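PDB 6HZI: peptidoglycan D,D-transpeptidase FtsI from Burkholderia pseudomallei, which probably cross-links peptidoglycan stem peptides during cell division as a penicillin-binding D,D-transpeptidase, the class of enzyme that beta-lactam antibiotics inactivate. Local coordinates for residues A[35-40]-A[189-194]; A[242-247]-A[256-261]; A[282-287]-A[320-325]. All coordinates share one frame; numbering follows the deposited sequence. Where two conformers were deposited one is given.

Interaction 1: A[35-40]-A[189-194]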
loop_
_atom_site.group_PDB
_atom_site.type_symbol
_atom_site.label_atom_id
_atom_site.label_comp_id
_atom_site.label_asym_id
_atom_site.label_seq_id
_atom_site.Cartn_x
_atom_site.Cartn_y
_atom_site.Cartn_z
ATOM N N ALA A 35 11.070 -7.584 -2.204
ATOM C CA ALA A 35 10.645 -6.972 -3.480
ATOM C C ALA A 35 10.443 -5.482 -3.238
ATOM O O ALA A 35 10.105 -5.087 -2.083
ATOM C CB ALA A 35 9.410 -7.666 -3.970
ATOM N N ALA A 36 10.715 -4.683 -4.259
ATOM C CA ALA A 36 10.480 -3.235 -4.208
ATOM C C ALA A 36 10.331 -2.669 -5.625
ATOM O O ALA A 36 10.862 -3.271 -6.573
ATOM C CB ALA A 36 11.589 -2.600 -3.415
ATOM N N MET A 37 9.603 -1.557 -5.754
ATOM C CA MET A 37 9.382 -0.897 -7.054
ATOM C C MET A 37 8.973 0.565 -6.850
ATOM O O MET A 37 8.429 0.894 -5.777
ATOM C CB MET A 37 8.320 -1.662 -7.867
ATOM C CG MET A 37 6.891 -1.494 -7.393
ATOM S SD MET A 37 5.714 -2.473 -8.335
ATOM C CE MET A 37 5.666 -1.557 -9.880
ATOM N N VAL A 38 9.234 1.386 -7.866
ATOM C CA VAL A 38 8.936 2.835 -7.899
ATOM C C VAL A 38 8.159 3.083 -9.162
ATOM O O VAL A 38 8.610 2.602 -10.221
ATOM C CB VAL A 38 10.211 3.689 -7.856
ATOM C CG1 VAL A 38 9.876 5.170 -7.739
ATOM C CG2 VAL A 38 11.095 3.268 -6.675
ATOM N N ILE A 39 7.050 3.796 -9.013
ATOM C CA ILE A 39 6.136 4.250 -10.095
ATOM C C ILE A 39 6.138 5.775 -10.126
ATOM O O ILE A 39 5.980 6.417 -9.048
ATOM C CB ILE A 39 4.723 3.735 -9.828
ATOM C CG1 ILE A 39 4.741 2.216 -9.646
ATOM C CG2 ILE A 39 3.817 4.198 -10.942
ATOM C CD1 ILE A 39 3.368 1.550 -9.540
ATOM N N ASP A 40 6.295 6.340 -11.320
ATOM C CA ASP A 40 6.126 7.788 -11.546
ATOM C C ASP A 40 4.627 8.050 -11.552
ATOM O O ASP A 40 3.910 7.424 -12.348
ATOM C CB ASP A 40 6.743 8.226 -12.872
ATOM C CG ASP A 40 6.472 9.677 -13.195
ATOM O OD1 ASP A 40 7.094 10.510 -12.558
ATOM O OD2 ASP A 40 5.643 9.944 -14.077
ATOM N N GLN A 189 0.306 -5.231 -7.689
ATOM C CA GLN A 189 -1.098 -4.751 -7.646
ATOM C C GLN A 189 -1.241 -3.605 -6.620
ATOM O O GLN A 189 -2.011 -2.603 -6.890
ATOM C CB GLN A 189 -2.005 -5.937 -7.361
ATOM C CG GLN A 189 -2.174 -6.884 -8.552
ATOM C CD GLN A 189 -3.012 -8.073 -8.155
ATOM O OE1 GLN A 189 -2.907 -8.537 -7.005
ATOM N NE2 GLN A 189 -3.877 -8.525 -9.080
ATOM N N LEU A 190 -0.530 -3.695 -5.495
ATOM C CA LEU A 190 -0.712 -2.729 -4.369
ATOM C C LEU A 190 -0.097 -1.398 -4.776
ATOM O O LEU A 190 -0.731 -0.376 -4.542
ATOM C CB LEU A 190 -0.080 -3.245 -3.071
ATOM C CG LEU A 190 -0.862 -4.372 -2.381
ATOM C CD1 LEU A 190 -0.159 -4.870 -1.105
ATOM C CD2 LEU A 190 -2.285 -3.919 -2.101
ATOM N N ALA A 191 1.076 -1.448 -5.390
ATOM C CA ALA A 191 1.778 -0.279 -5.942
ATOM C C ALA A 191 0.860 0.382 -6.954
ATOM O O ALA A 191 0.735 1.613 -6.920
ATOM C CB ALA A 191 3.104 -0.675 -6.559
ATOM N N ARG A 192 0.235 -0.389 -7.837
ATOM C CA ARG A 192 -0.637 0.219 -8.868
ATOM C C ARG A 192 -1.869 0.836 -8.179
ATOM O O ARG A 192 -2.223 1.965 -8.525
ATOM C CB ARG A 192 -1.018 -0.834 -9.912
ATOM C CG ARG A 192 -2.018 -0.334 -10.947
ATOM C CD ARG A 192 -2.312 -1.420 -11.946
ATOM N NE ARG A 192 -2.721 -2.683 -11.335
ATOM C CZ ARG A 192 -3.058 -3.723 -12.043
ATOM N NH1 ARG A 192 -2.988 -3.638 -13.356
ATOM N NH2 ARG A 192 -3.425 -4.840 -11.463
ATOM N N ALA A 193 -2.502 0.101 -7.259
ATOM C CA ALA A 193 -3.704 0.564 -6.529
ATOM C C ALA A 193 -3.410 1.918 -5.865
ATOM O O ALA A 193 -4.257 2.840 -6.016
ATOM C CB ALA A 193 -4.137 -0.465 -5.518
ATOM N N TYR A 194 -2.257 2.059 -5.190
ATOM C CA TYR A 194 -1.871 3.321 -4.499
ATOM C C TYR A 194 -1.634 4.468 -5.514
ATOM O O TYR A 194 -1.773 5.620 -5.067
ATOM C CB TYR A 194 -0.682 3.118 -3.556
ATOM C CG TYR A 194 -1.091 2.744 -2.166
ATOM C CD1 TYR A 194 -1.557 1.476 -1.895
ATOM C CD2 TYR A 194 -1.019 3.634 -1.110
ATOM C CE1 TYR A 194 -1.985 1.099 -0.632
ATOM C CE2 TYR A 194 -1.450 3.286 0.164
ATOM C CZ TYR A 194 -1.938 2.013 0.391
ATOM O OH TYR A 194 -2.343 1.573 1.602
#
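In the transpeptidase fold of penicillin-binding proteins an antiparallel sheet is sandwiched between helices, and the meeting of Met-37 and Ile-39 with Ala-191 is one seam of that sandwich, where strand 33-40 lies over helix 187-198. Strand and helix run in nearly the same direction, their local axes 26° apart and 9.4 Å at closest approach. The helix side of the interface is a small residue: the methyl of Ala-191 is directed at the strand and is met by two side chains from the same face of it. Met-37 supplies its sulfur, SD lying 3.6 Å from Ala-191 CB. Its CG sits between the backbone N and the carbonyl carbon (chi1 74°), and the chain then runs extended as far as SD before turning at chi3, which carries its terminal methyl toward Ile-39; Met-37 CE and Ile-39 CD1 are 3.9 Å apart, so the two strand residues also pack on each other. Between them Val-38 faces the other way, against Ile-14 and Thr-18 of helix 12-28. The contact is buried and apolar, with no hydrogen bond across it. Ile-39 reaches it by an extended CG1 branch, whose end, CD1, touches the helix at two points: Ala-191 CB at 3.7 Å and, at the same 3.7 Å, the backbone oxygen Ala-191 O.

Interaction 2: A[242-247]-A[256-261]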
loop_
_atom_site.group_PDB
_atom_site.type_symbol
_atom_site.label_atom_id
_atom_site.label_comp_id
_atom_site.label_asym_id
_atom_site.label_seq_id
_atom_site.Cartn_x
_atom_site.Cartn_y
_atom_site.Cartn_z
ATOM N N GLN A 242 2.581 10.247 16.185
ATOM C CA GLN A 242 1.253 9.701 16.597
ATOM C C GLN A 242 0.758 8.603 15.641
ATOM O O GLN A 242 -0.254 7.980 15.958
ATOM C CB GLN A 242 0.186 10.798 16.606
ATOM C CG GLN A 242 0.438 11.920 17.595
ATOM C CD GLN A 242 1.566 12.846 17.201
ATOM O OE1 GLN A 242 1.809 13.147 16.022
ATOM N NE2 GLN A 242 2.294 13.284 18.215
ATOM N N GLY A 243 1.405 8.379 14.493
ATOM C CA GLY A 243 1.037 7.269 13.591
ATOM C C GLY A 243 1.677 5.954 14.002
ATOM O O GLY A 243 2.550 5.987 14.842
ATOM N N THR A 244 1.318 4.849 13.355
ATOM C CA THR A 244 1.963 3.539 13.576
ATOM C C THR A 244 3.265 3.387 12.755
ATOM O O THR A 244 4.014 2.486 13.081
ATOM C CB THR A 244 0.993 2.395 13.272
ATOM O OG1 THR A 244 0.622 2.519 11.907
ATOM C CG2 THR A 244 -0.256 2.410 14.119
ATOM N N SER A 245 3.585 4.208 11.759
ATOM C CA SER A 245 4.833 3.978 10.970
ATOM C C SER A 245 5.750 5.196 10.974
ATOM O O SER A 245 6.156 5.621 9.918
ATOM C CB SER A 245 4.529 3.551 9.552
ATOM O OG SER A 245 3.710 2.391 9.546
ATOM N N PRO A 246 6.186 5.739 12.132
ATOM C CA PRO A 246 7.146 6.857 12.148
ATOM C C PRO A 246 8.526 6.528 11.528
ATOM O O PRO A 246 9.197 7.436 11.040
ATOM C CB PRO A 246 7.297 7.140 13.654
ATOM C CG PRO A 246 7.026 5.798 14.283
ATOM C CD PRO A 246 5.873 5.232 13.478
ATOM N N ASN A 247 8.879 5.239 11.493
ATOM C CA ASN A 247 10.133 4.676 10.908
ATOM C C ASN A 247 10.100 4.734 9.361
ATOM O O ASN A 247 11.088 4.331 8.715
ATOM C CB ASN A 247 10.389 3.251 11.437
ATOM C CG ASN A 247 10.643 3.173 12.946
ATOM O OD1 ASN A 247 11.009 4.162 13.605
ATOM N ND2 ASN A 247 10.471 1.982 13.519
ATOM N N GLY A 256 3.929 9.843 2.990
ATOM C CA GLY A 256 2.765 9.181 3.569
ATOM C C GLY A 256 2.734 7.772 3.043
ATOM O O GLY A 256 3.204 7.554 1.922
ATOM N N GLY A 257 2.249 6.839 3.827
ATOM C CA GLY A 257 2.210 5.447 3.384
ATOM C C GLY A 257 1.505 4.639 4.421
ATOM O O GLY A 257 0.968 5.230 5.345
ATOM N N LYS A 258 1.466 3.343 4.226
ATOM C CA LYS A 258 0.737 2.437 5.130
ATOM C C LYS A 258 1.518 1.128 5.209
ATOM O O LYS A 258 2.083 0.693 4.143
ATOM C CB LYS A 258 -0.686 2.235 4.602
ATOM C CG LYS A 258 -1.623 1.566 5.594
ATOM C CD LYS A 258 -1.978 2.450 6.770
ATOM C CE LYS A 258 -2.558 1.687 7.945
ATOM N NZ LYS A 258 -1.551 0.783 8.546
ATOM N N SER A 259 1.592 0.545 6.407
ATOM C CA SER A 259 2.263 -0.758 6.611
ATOM C C SER A 259 1.211 -1.855 6.737
ATOM O O SER A 259 0.024 -1.550 7.129
ATOM C CB SER A 259 3.208 -0.720 7.771
ATOM O OG SER A 259 2.558 -1.078 8.971
ATOM N N GLY A 260 1.613 -3.077 6.382
ATOM C CA GLY A 260 0.835 -4.290 6.678
ATOM C C GLY A 260 1.708 -5.501 6.933
ATOM O O GLY A 260 2.901 -5.504 6.527
ATOM N N THR A 261 1.109 -6.516 7.543
ATOM C CA THR A 261 1.774 -7.777 7.909
ATOM C C THR A 261 0.921 -8.931 7.387
ATOM O O THR A 261 -0.287 -8.908 7.570
ATOM C CB THR A 261 2.055 -7.788 9.411
ATOM O OG1 THR A 261 2.680 -6.545 9.731
ATOM C CG2 THR A 261 2.949 -8.941 9.800
#
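Ser-245 and Ser-259 bring the loop after helix 225-238 against strand 256-266, where Lys-258, Ser-259 and Gly-260 fit the KSG motif that borders the active site in penicillin-binding proteins. The close part is small: Ser-245 OG rests on the methylene of Ser-259, 3.6 Å from its CB. The two hydroxyls come no nearer than 3.7 Å, OG to OG, and are not hydrogen-bonded; Ser-259 OG is instead bonded to Gln-308 NE2, while the side chain of Phe-279 touches both serines. Toward the partly exposed Thr-244 the fit slackens. Thr-244 OG1 stands 4.4 Å from Lys-258 NZ, too far for a bond, and this buried oxygen has no polar partner in the model. The lysine leaves the strand pointing from the loop, but bends at chi2 (70°) and again at chi4, bringing its amine back beside Ser-259 O. That 3.2 Å bond from Lys-258 NZ to Ser-259 O lies in the carbonyl plane, on a lone pair, and NZ is also bonded to Ser-121 OG. Lys-258 and Ser-259 thus spend their polar ends outside the loop, which meets the strand by van der Waals contact, leaving the amine to Ser-259 O and Ser-121, probably the SxN serine.

Interaction 3: A[282-287]-A[320-325]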
loop_
_atom_site.group_PDB
_atom_site.type_symbol
_atom_site.label_atom_id
_atom_site.label_comp_id
_atom_site.label_asym_id
_atom_site.label_seq_id
_atom_site.Cartn_x
_atom_site.Cartn_y
_atom_site.Cartn_z
ATOM N N MET A 282 4.016 7.148 -0.956
ATOM C CA MET A 282 4.139 8.113 -2.036
ATOM C C MET A 282 4.749 9.365 -1.415
ATOM O O MET A 282 4.551 9.563 -0.199
ATOM C CB MET A 282 2.760 8.401 -2.622
ATOM C CG MET A 282 1.748 8.911 -1.596
ATOM S SD MET A 282 0.086 8.963 -2.270
ATOM C CE MET A 282 -0.313 7.208 -2.228
ATOM N N ALA A 283 5.447 10.164 -2.222
ATOM C CA ALA A 283 6.219 11.344 -1.781
ATOM C C ALA A 283 6.491 12.168 -3.021
ATOM O O ALA A 283 6.427 11.613 -4.115
ATOM C CB ALA A 283 7.506 10.952 -1.106
ATOM N N PRO A 284 6.743 13.493 -2.874
ATOM C CA PRO A 284 6.521 14.198 -1.605
ATOM C C PRO A 284 5.040 14.587 -1.498
ATOM O O PRO A 284 4.428 14.791 -2.525
ATOM C CB PRO A 284 7.461 15.410 -1.703
ATOM C CG PRO A 284 7.646 15.674 -3.174
ATOM C CD PRO A 284 7.309 14.382 -3.901
ATOM N N MET A 285 4.473 14.640 -0.291
ATOM C CA MET A 285 3.076 15.160 -0.087
ATOM C C MET A 285 3.066 16.698 -0.107
ATOM O O MET A 285 4.043 17.345 0.258
ATOM C CB MET A 285 2.516 14.658 1.252
ATOM C CG MET A 285 2.411 13.142 1.338
ATOM S SD MET A 285 1.166 12.487 0.191
ATOM C CE MET A 285 0.817 10.961 1.068
ATOM N N PRO A 286 1.956 17.372 -0.454
ATOM C CA PRO A 286 0.679 16.709 -0.760
ATOM C C PRO A 286 0.492 16.230 -2.212
ATOM O O PRO A 286 -0.498 15.594 -2.459
ATOM C CB PRO A 286 -0.338 17.848 -0.526
ATOM C CG PRO A 286 0.423 19.126 -0.942
ATOM C CD PRO A 286 1.866 18.849 -0.523
ATOM N N ASN A 287 1.400 16.554 -3.136
ATOM C CA ASN A 287 1.293 16.159 -4.567
ATOM C C ASN A 287 2.446 15.239 -4.946
ATOM O O ASN A 287 3.527 15.687 -5.315
ATOM C CB ASN A 287 1.330 17.359 -5.500
ATOM C CG ASN A 287 0.347 18.431 -5.086
ATOM O OD1 ASN A 287 -0.866 18.239 -5.183
ATOM N ND2 ASN A 287 0.882 19.558 -4.639
ATOM N N ASP A 320 16.615 8.602 -1.461
ATOM C CA ASP A 320 17.671 8.491 -2.504
ATOM C C ASP A 320 17.013 8.853 -3.835
ATOM O O ASP A 320 17.612 9.573 -4.628
ATOM C CB ASP A 320 18.362 7.117 -2.495
ATOM C CG ASP A 320 19.221 6.875 -1.263
ATOM O OD1 ASP A 320 19.625 7.873 -0.635
ATOM O OD2 ASP A 320 19.462 5.689 -0.913
ATOM N N THR A 321 15.801 8.354 -4.075
ATOM C CA THR A 321 15.166 8.494 -5.409
ATOM C C THR A 321 14.831 9.967 -5.658
ATOM O O THR A 321 14.972 10.451 -6.811
ATOM C CB THR A 321 13.897 7.647 -5.534
ATOM O OG1 THR A 321 14.209 6.255 -5.471
ATOM C CG2 THR A 321 13.207 7.929 -6.840
ATOM N N LEU A 322 14.306 10.640 -4.634
ATOM C CA LEU A 322 13.863 12.043 -4.779
ATOM C C LEU A 322 15.121 12.899 -4.972
ATOM O O LEU A 322 15.112 13.724 -5.913
ATOM C CB LEU A 322 13.062 12.472 -3.543
ATOM C CG LEU A 322 11.620 11.967 -3.462
ATOM C CD1 LEU A 322 10.973 12.437 -2.167
ATOM C CD2 LEU A 322 10.792 12.443 -4.655
ATOM N N ARG A 323 16.182 12.676 -4.181
ATOM C CA ARG A 323 17.498 13.353 -4.455
ATOM C C ARG A 323 17.952 13.125 -5.909
ATOM O O ARG A 323 18.042 14.128 -6.645
ATOM C CB ARG A 323 18.527 12.940 -3.415
ATOM C CG ARG A 323 18.215 13.604 -2.082
ATOM C CD ARG A 323 19.379 13.364 -1.169
ATOM N NE ARG A 323 19.325 12.030 -0.590
ATOM C CZ ARG A 323 18.558 11.703 0.435
ATOM N NH1 ARG A 323 17.761 12.627 0.956
ATOM N NH2 ARG A 323 18.581 10.463 0.912
ATOM N N ALA A 324 18.025 11.861 -6.356
ATOM C CA ALA A 324 18.324 11.425 -7.748
ATOM C C ALA A 324 17.450 12.118 -8.800
ATOM O O ALA A 324 17.924 12.265 -9.896
ATOM C CB ALA A 324 18.188 9.936 -7.849
ATOM N N LEU A 325 16.236 12.552 -8.473
ATOM C CA LEU A 325 15.314 13.268 -9.393
ATOM C C LEU A 325 15.462 14.795 -9.239
ATOM O O LEU A 325 14.669 15.544 -9.865
ATOM C CB LEU A 325 13.901 12.798 -9.035
ATOM C CG LEU A 325 13.545 11.391 -9.512
ATOM C CD1 LEU A 325 12.171 10.983 -9.026
ATOM C CD2 LEU A 325 13.608 11.286 -11.024
#
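Leu-322 presents its two methyl branches to two consecutive residues, Ala-283 and Pro-284, at the point where strand 274-283 gives way to a loop. Its second torsion is close to trans (chi2 178°), which continues the chain straight into CD1 and leaves CD2 as the side branch, hence two separate touches. CD1 ends 3.9 Å from Ala-283 CB, methyl against methyl. The other branch, CD2, turns to the proline ring and comes within 4.1 Å of Pro-284 CD, the ring carbon bonded to the proline nitrogen. The leucine lies aslant to the proline ring, and CD2 meets it at that CD corner. A cis peptide bond joins Ala-283 to Pro-284, and across it the alanine methyl and the ring are both brought within reach of the same leucine. The contact is wholly apolar. One turn of the helix carries a separate polar link, a salt bridge of 3.2 Å between Arg-323 NH2 and Asp-320 OD1; the oxygen is approached on its anti side, from 32° out of the carboxylate plane. Tyr-253 packs on both Leu-322 and Arg-323, and helix 12-28 lies alongside, its Ile-17 touching Asp-320, Thr-321 and Ala-324. Met-282, just before the contact, faces the other side of the sheet, among helices 187-198 and 225-238.

Overall arrangement
All three contacts reach one antiparallel sheet, through strands 33-40, 256-266 and 274-283, and follow one another along the chain without overlap. Their centres form a near-even triangle, with sides of about 14, 16 and 17 Å, the shortest between interactions 1 and 3. Tyr-194, on helix 187-198, connects them all: its hydroxyl oxygen packs on Lys-258 CB and its backbone oxygen on Met-282 CE. Strands 256-266 and 274-283 are neighbours, hydrogen-bonded between Gly-256 and Met-282. Interaction 2 lies at the probable active site, with Lys-258 beside Ser-121, while interactions 1 and 3 pack helices 187-198 and 310-324 on opposite faces of the sheet that carries it.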